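Local coordinates for protein orotidine 5'-phosphate decarboxylase (Streptomyces avermitilis, PDB 3V75) that probably catalyses the decarboxylation of orotidine 5'-phosphate to UMP, the last step of de novo UMP biosynthesis, at residues 59-72 with 89-103. Sequence-based numbering, arbitrary orientation.
Sequences DDVAGLERFSRTVV and FERFGSRGVAVLEKT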
loop_
_atom_site.group_PDB
_atom_site.type_symbol
_atom_site.label_atom_id
_atom_site.label_comp_id
_atom_site.label_asym_id
_atom_site.label_seq_id
_atom_site.Cartn_x
_atom_site.Cartn_y
_atom_site.Cartn_z
ATOM N N ASP A 59 15.008 13.167 14.273
ATOM C CA ASP A 59 13.994 12.289 13.700
ATOM C C ASP A 59 12.692 13.044 13.590
ATOM O O ASP A 59 11.751 12.822 14.374
ATOM C CB ASP A 59 13.812 11.051 14.570
ATOM C CG ASP A 59 12.811 10.094 13.993
ATOM O OD1 ASP A 59 12.810 9.866 12.759
ATOM O OD2 ASP A 59 12.052 9.545 14.813
ATOM N N ASP A 60 12.648 13.996 12.679
ATOM C CA ASP A 60 11.462 14.821 12.524
ATOM C C ASP A 60 11.414 15.347 11.126
ATOM O O ASP A 60 12.298 15.031 10.320
ATOM C CB ASP A 60 11.360 15.951 13.562
ATOM C CG ASP A 60 12.570 16.882 13.555
ATOM O OD1 ASP A 60 13.298 16.967 12.529
ATOM O OD2 ASP A 60 12.793 17.561 14.597
ATOM N N VAL A 61 10.381 16.141 10.830
ATOM C CA VAL A 61 10.147 16.642 9.480
ATOM C C VAL A 61 11.336 17.470 8.980
ATOM O O VAL A 61 11.728 17.356 7.806
ATOM C CB VAL A 61 8.856 17.519 9.401
ATOM C CG1 VAL A 61 8.824 18.330 8.109
ATOM C CG2 VAL A 61 7.657 16.642 9.431
ATOM N N ALA A 62 11.892 18.313 9.850
ATOM C CA ALA A 62 13.060 19.120 9.448
ATOM C C ALA A 62 14.265 18.231 9.068
ATOM O O ALA A 62 14.964 18.518 8.091
ATOM C CB ALA A 62 13.441 20.110 10.565
ATOM N N GLY A 63 14.483 17.147 9.826
ATOM C CA GLY A 63 15.547 16.199 9.524
ATOM C C GLY A 63 15.294 15.462 8.218
ATOM O O GLY A 63 16.186 15.328 7.347
ATOM N N LEU A 64 14.057 14.977 8.077
ATOM C CA LEU A 64 13.593 14.341 6.837
ATOM C C LEU A 64 13.878 15.215 5.626
ATOM O O LEU A 64 14.393 14.752 4.581
ATOM C CB LEU A 64 12.072 14.144 6.933
ATOM C CG LEU A 64 11.392 13.546 5.699
ATOM C CD1 LEU A 64 11.520 12.042 5.793
ATOM C CD2 LEU A 64 9.888 13.908 5.718
ATOM N N GLU A 65 13.526 16.479 5.759
ATOM C CA GLU A 65 13.679 17.424 4.679
ATOM C C GLU A 65 15.161 17.696 4.341
ATOM O O GLU A 65 15.537 17.756 3.165
ATOM C CB GLU A 65 12.966 18.707 5.049
ATOM C CG GLU A 65 13.063 19.797 4.040
ATOM C CD GLU A 65 12.309 21.051 4.521
ATOM O OE1 GLU A 65 12.477 21.463 5.718
ATOM O OE2 GLU A 65 11.574 21.664 3.704
ATOM N N ARG A 66 16.000 17.870 5.369
ATOM C CA ARG A 66 17.423 18.135 5.113
ATOM C C ARG A 66 18.098 16.930 4.434
ATOM O O ARG A 66 18.906 17.085 3.499
ATOM C CB ARG A 66 18.120 18.454 6.432
ATOM C CG ARG A 66 19.603 18.756 6.269
ATOM C CD ARG A 66 19.794 20.020 5.429
ATOM N NE ARG A 66 20.132 19.734 4.020
ATOM C CZ ARG A 66 20.406 20.680 3.110
ATOM N NH1 ARG A 66 20.375 21.965 3.471
ATOM N NH2 ARG A 66 20.774 20.368 1.855
ATOM N N PHE A 67 17.761 15.737 4.910
ATOM C CA PHE A 67 18.288 14.491 4.337
ATOM C C PHE A 67 17.912 14.417 2.849
ATOM O O PHE A 67 18.760 14.184 1.971
ATOM C CB PHE A 67 17.669 13.315 5.086
ATOM C CG PHE A 67 18.078 11.961 4.585
ATOM C CD1 PHE A 67 17.417 11.360 3.517
ATOM C CD2 PHE A 67 19.102 11.250 5.211
ATOM C CE1 PHE A 67 17.776 10.101 3.069
ATOM C CE2 PHE A 67 19.465 9.956 4.772
ATOM C CZ PHE A 67 18.803 9.391 3.689
ATOM N N SER A 68 16.620 14.558 2.575
ATOM C CA SER A 68 16.110 14.400 1.218
ATOM C C SER A 68 16.711 15.441 0.263
ATOM O O SER A 68 17.126 15.121 -0.871
ATOM C CB SER A 68 14.577 14.490 1.269
ATOM O OG SER A 68 14.078 13.407 2.038
ATOM N N ARG A 69 16.792 16.673 0.730
ATOM C CA ARG A 69 17.358 17.727 -0.076
ATOM C C ARG A 69 18.821 17.437 -0.414
ATOM O O ARG A 69 19.256 17.644 -1.552
ATOM C CB ARG A 69 17.226 19.058 0.677
ATOM C CG ARG A 69 17.861 20.189 -0.051
ATOM C CD ARG A 69 17.578 21.508 0.668
ATOM N NE ARG A 69 18.421 22.522 0.050
ATOM C CZ ARG A 69 18.330 23.815 0.316
ATOM N NH1 ARG A 69 17.411 24.226 1.197
ATOM N NH2 ARG A 69 19.156 24.671 -0.303
ATOM N N THR A 70 19.585 16.975 0.568
ATOM C CA THR A 70 21.002 16.713 0.346
ATOM C C THR A 70 21.186 15.562 -0.632
ATOM O O THR A 70 22.080 15.614 -1.496
ATOM C CB THR A 70 21.694 16.383 1.683
ATOM O OG1 THR A 70 21.742 17.579 2.452
ATOM C CG2 THR A 70 23.108 15.825 1.456
ATOM N N VAL A 71 20.358 14.519 -0.506
ATOM C CA VAL A 71 20.481 13.382 -1.414
ATOM C C VAL A 71 20.289 13.826 -2.845
ATOM O O VAL A 71 21.097 13.482 -3.710
ATOM C CB VAL A 71 19.527 12.210 -1.072
ATOM C CG1 VAL A 71 19.589 11.129 -2.175
ATOM C CG2 VAL A 71 19.901 11.620 0.308
ATOM N N VAL A 72 19.248 14.623 -3.113
ATOM C CA VAL A 72 19.030 15.046 -4.494
ATOM C C VAL A 72 20.059 16.058 -4.973
ATOM O O VAL A 72 20.483 16.016 -6.135
ATOM C CB VAL A 72 17.596 15.571 -4.684
ATOM C CG1 VAL A 72 17.409 16.048 -6.112
ATOM C CG2 VAL A 72 16.595 14.450 -4.325
ATOM N N PHE A 89 8.352 8.863 4.667
ATOM C CA PHE A 89 7.786 10.207 4.571
ATOM C C PHE A 89 6.388 10.214 5.241
ATOM O O PHE A 89 6.038 11.140 5.971
ATOM C CB PHE A 89 7.695 10.608 3.086
ATOM C CG PHE A 89 9.025 10.728 2.415
ATOM C CD1 PHE A 89 9.644 11.979 2.277
ATOM C CD2 PHE A 89 9.679 9.591 1.954
ATOM C CE1 PHE A 89 10.896 12.106 1.670
ATOM C CE2 PHE A 89 10.941 9.701 1.331
ATOM C CZ PHE A 89 11.550 10.977 1.192
ATOM N N GLU A 90 5.599 9.157 4.983
ATOM C CA GLU A 90 4.215 9.109 5.464
ATOM C C GLU A 90 4.147 9.123 6.974
ATOM O O GLU A 90 3.137 9.538 7.556
ATOM C CB GLU A 90 3.519 7.836 4.975
ATOM C CG GLU A 90 3.301 7.782 3.501
ATOM C CD GLU A 90 2.558 6.530 3.097
ATOM O OE1 GLU A 90 1.644 6.096 3.842
ATOM O OE2 GLU A 90 2.896 5.948 2.041
ATOM N N ARG A 91 5.207 8.631 7.629
ATOM C CA ARG A 91 5.214 8.590 9.098
ATOM C C ARG A 91 5.117 9.988 9.708
ATOM O O ARG A 91 4.741 10.127 10.872
ATOM C CB ARG A 91 6.443 7.817 9.638
ATOM C CG ARG A 91 7.753 8.535 9.392
ATOM C CD ARG A 91 8.916 7.550 9.540
ATOM N NE ARG A 91 10.224 8.172 9.279
ATOM C CZ ARG A 91 11.015 8.638 10.249
ATOM N NH1 ARG A 91 10.623 8.576 11.523
ATOM N NH2 ARG A 91 12.196 9.183 9.937
ATOM N N PHE A 92 5.434 11.015 8.913
ATOM C CA PHE A 92 5.260 12.406 9.355
ATOM C C PHE A 92 3.963 13.051 8.829
ATOM O O PHE A 92 3.790 14.262 8.949
ATOM C CB PHE A 92 6.499 13.257 9.002
ATOM C CG PHE A 92 7.756 12.784 9.685
ATOM C CD1 PHE A 92 7.841 12.763 11.083
ATOM C CD2 PHE A 92 8.818 12.290 8.935
ATOM C CE1 PHE A 92 9.011 12.291 11.720
ATOM C CE2 PHE A 92 9.994 11.814 9.571
ATOM C CZ PHE A 92 10.075 11.827 10.940
ATOM N N GLY A 93 3.053 12.252 8.289
ATOM C CA GLY A 93 1.771 12.771 7.810
ATOM C C GLY A 93 1.926 13.681 6.599
ATOM O O GLY A 93 2.869 13.539 5.780
ATOM N N SER A 94 0.990 14.618 6.468
ATOM C CA SER A 94 0.947 15.484 5.296
ATOM C C SER A 94 2.232 16.298 5.117
ATOM O O SER A 94 2.666 16.508 3.994
ATOM C CB SER A 94 -0.260 16.424 5.369
ATOM O OG SER A 94 -0.221 17.207 6.546
ATOM N N ARG A 95 2.840 16.728 6.216
ATOM C CA ARG A 95 4.084 17.483 6.108
ATOM C C ARG A 95 5.227 16.625 5.552
ATOM O O ARG A 95 6.085 17.129 4.803
ATOM C CB ARG A 95 4.460 18.053 7.470
ATOM C CG ARG A 95 3.486 19.169 7.924
ATOM C CD ARG A 95 3.887 19.709 9.312
ATOM N NE ARG A 95 5.149 20.448 9.230
ATOM C CZ ARG A 95 6.093 20.445 10.179
ATOM N NH1 ARG A 95 5.905 19.744 11.323
ATOM N NH2 ARG A 95 7.216 21.157 9.998
ATOM N N GLY A 96 5.237 15.341 5.893
ATOM C CA GLY A 96 6.200 14.431 5.277
ATOM C C GLY A 96 5.934 14.202 3.804
ATOM O O GLY A 96 6.841 14.141 2.978
ATOM N N VAL A 97 4.651 14.049 3.458
ATOM C CA VAL A 97 4.285 13.905 2.048
ATOM C C VAL A 97 4.656 15.151 1.227
ATOM O O VAL A 97 5.057 15.039 0.058
ATOM C CB VAL A 97 2.786 13.484 1.895
ATOM C CG1 VAL A 97 2.392 13.364 0.394
ATOM C CG2 VAL A 97 2.524 12.147 2.639
ATOM N N ALA A 98 4.552 16.331 1.840
ATOM C CA ALA A 98 4.951 17.564 1.168
ATOM C C ALA A 98 6.462 17.548 0.854
ATOM O O ALA A 98 6.888 17.943 -0.247
ATOM C CB ALA A 98 4.573 18.794 2.030
ATOM N N VAL A 99 7.274 17.066 1.798
ATOM C CA VAL A 99 8.725 16.907 1.506
ATOM C C VAL A 99 8.920 15.914 0.359
ATOM O O VAL A 99 9.751 16.126 -0.517
ATOM C CB VAL A 99 9.488 16.427 2.755
ATOM C CG1 VAL A 99 10.940 16.091 2.380
ATOM C CG2 VAL A 99 9.445 17.516 3.839
ATOM N N LEU A 100 8.139 14.825 0.369
ATOM C CA LEU A 100 8.230 13.836 -0.698
ATOM C C LEU A 100 7.905 14.441 -2.065
ATOM O O LEU A 100 8.606 14.182 -3.051
ATOM C CB LEU A 100 7.312 12.642 -0.420
ATOM C CG LEU A 100 7.302 11.502 -1.434
ATOM C CD1 LEU A 100 8.693 10.904 -1.638
ATOM C CD2 LEU A 100 6.319 10.450 -0.913
ATOM N N GLU A 101 6.862 15.274 -2.114
ATOM C CA GLU A 101 6.508 15.947 -3.366
ATOM C C GLU A 101 7.679 16.740 -3.914
ATOM O O GLU A 101 8.003 16.659 -5.111
ATOM C CB GLU A 101 5.311 16.890 -3.136
ATOM C CG GLU A 101 4.006 16.126 -2.931
ATOM C CD GLU A 101 2.874 17.001 -2.420
ATOM O OE1 GLU A 101 3.117 18.030 -1.745
ATOM O OE2 GLU A 101 1.701 16.625 -2.703
ATOM N N LYS A 102 8.298 17.534 -3.044
ATOM C CA LYS A 102 9.394 18.417 -3.490
ATOM C C LYS A 102 10.599 17.606 -3.933
ATOM O O LYS A 102 11.272 17.937 -4.912
ATOM C CB LYS A 102 9.838 19.343 -2.367
ATOM C CG LYS A 102 8.846 20.345 -1.938
ATOM C CD LYS A 102 9.512 21.344 -0.955
ATOM C CE LYS A 102 10.703 20.698 -0.185
ATOM N NZ LYS A 102 10.284 20.264 1.256
ATOM N N THR A 103 10.877 16.544 -3.188
ATOM C CA THR A 103 12.021 15.684 -3.450
ATOM C C THR A 103 11.901 15.044 -4.830
ATOM O O THR A 103 12.853 15.036 -5.612
ATOM C CB THR A 103 12.115 14.601 -2.337
ATOM O OG1 THR A 103 12.287 15.257 -1.071
ATOM C CG2 THR A 103 13.299 13.650 -2.561
#
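Arg91 grips Asp59 end-on, NH1 and NH2 both donating to the single oxygen OD1. In this salt bridge Arg91 NH1, 2.8 Å from Asp59 OD1, uses the syn lone pair, while NH2 meets OD1 nearly along its C-O axis; carboxylate and guanidinium lie 16° from coplanar. Arg91 NH1 also pairs with Glu132 of the second subunit and NH2 with Pro47 O; a lysine in its place would probably lose the flat two-nitrogen grip on Asp59, its single nitrogen being unlikely to hold the other two as well. The Phe92 ring lies between Arg91 CG on one face and the start of helix 61-75 on the other, with Val61 N over its centre and Asp60 CA 3.6 Å from Phe92 CE1. Helices 61-75 and 93-109 are successive outer helices of the TIM barrel, their facing segments almost parallel, 11° apart and 9.8 Å between axes. Val99 enters as a knob among Val61, Leu64, Glu65 and Ser68. Leu64 stands with CG anti to its amide nitrogen (chi1 177°), sending Leu64 CD2 to within 3.8 Å of Gly96 CA and CD1 over one Phe89 face; Leu100 covers the opposite face. Val61 CG1 sits over the Arg95 guanidinium, and Lys102, bent near its end, forms a salt bridge, Lys102 NZ to Glu65 OE2 3.1 Å, from the anti side and somewhat out of the carboxylate plane. Farther along, Thr103 CG2 lies 3.8 Å from Val72 CG2.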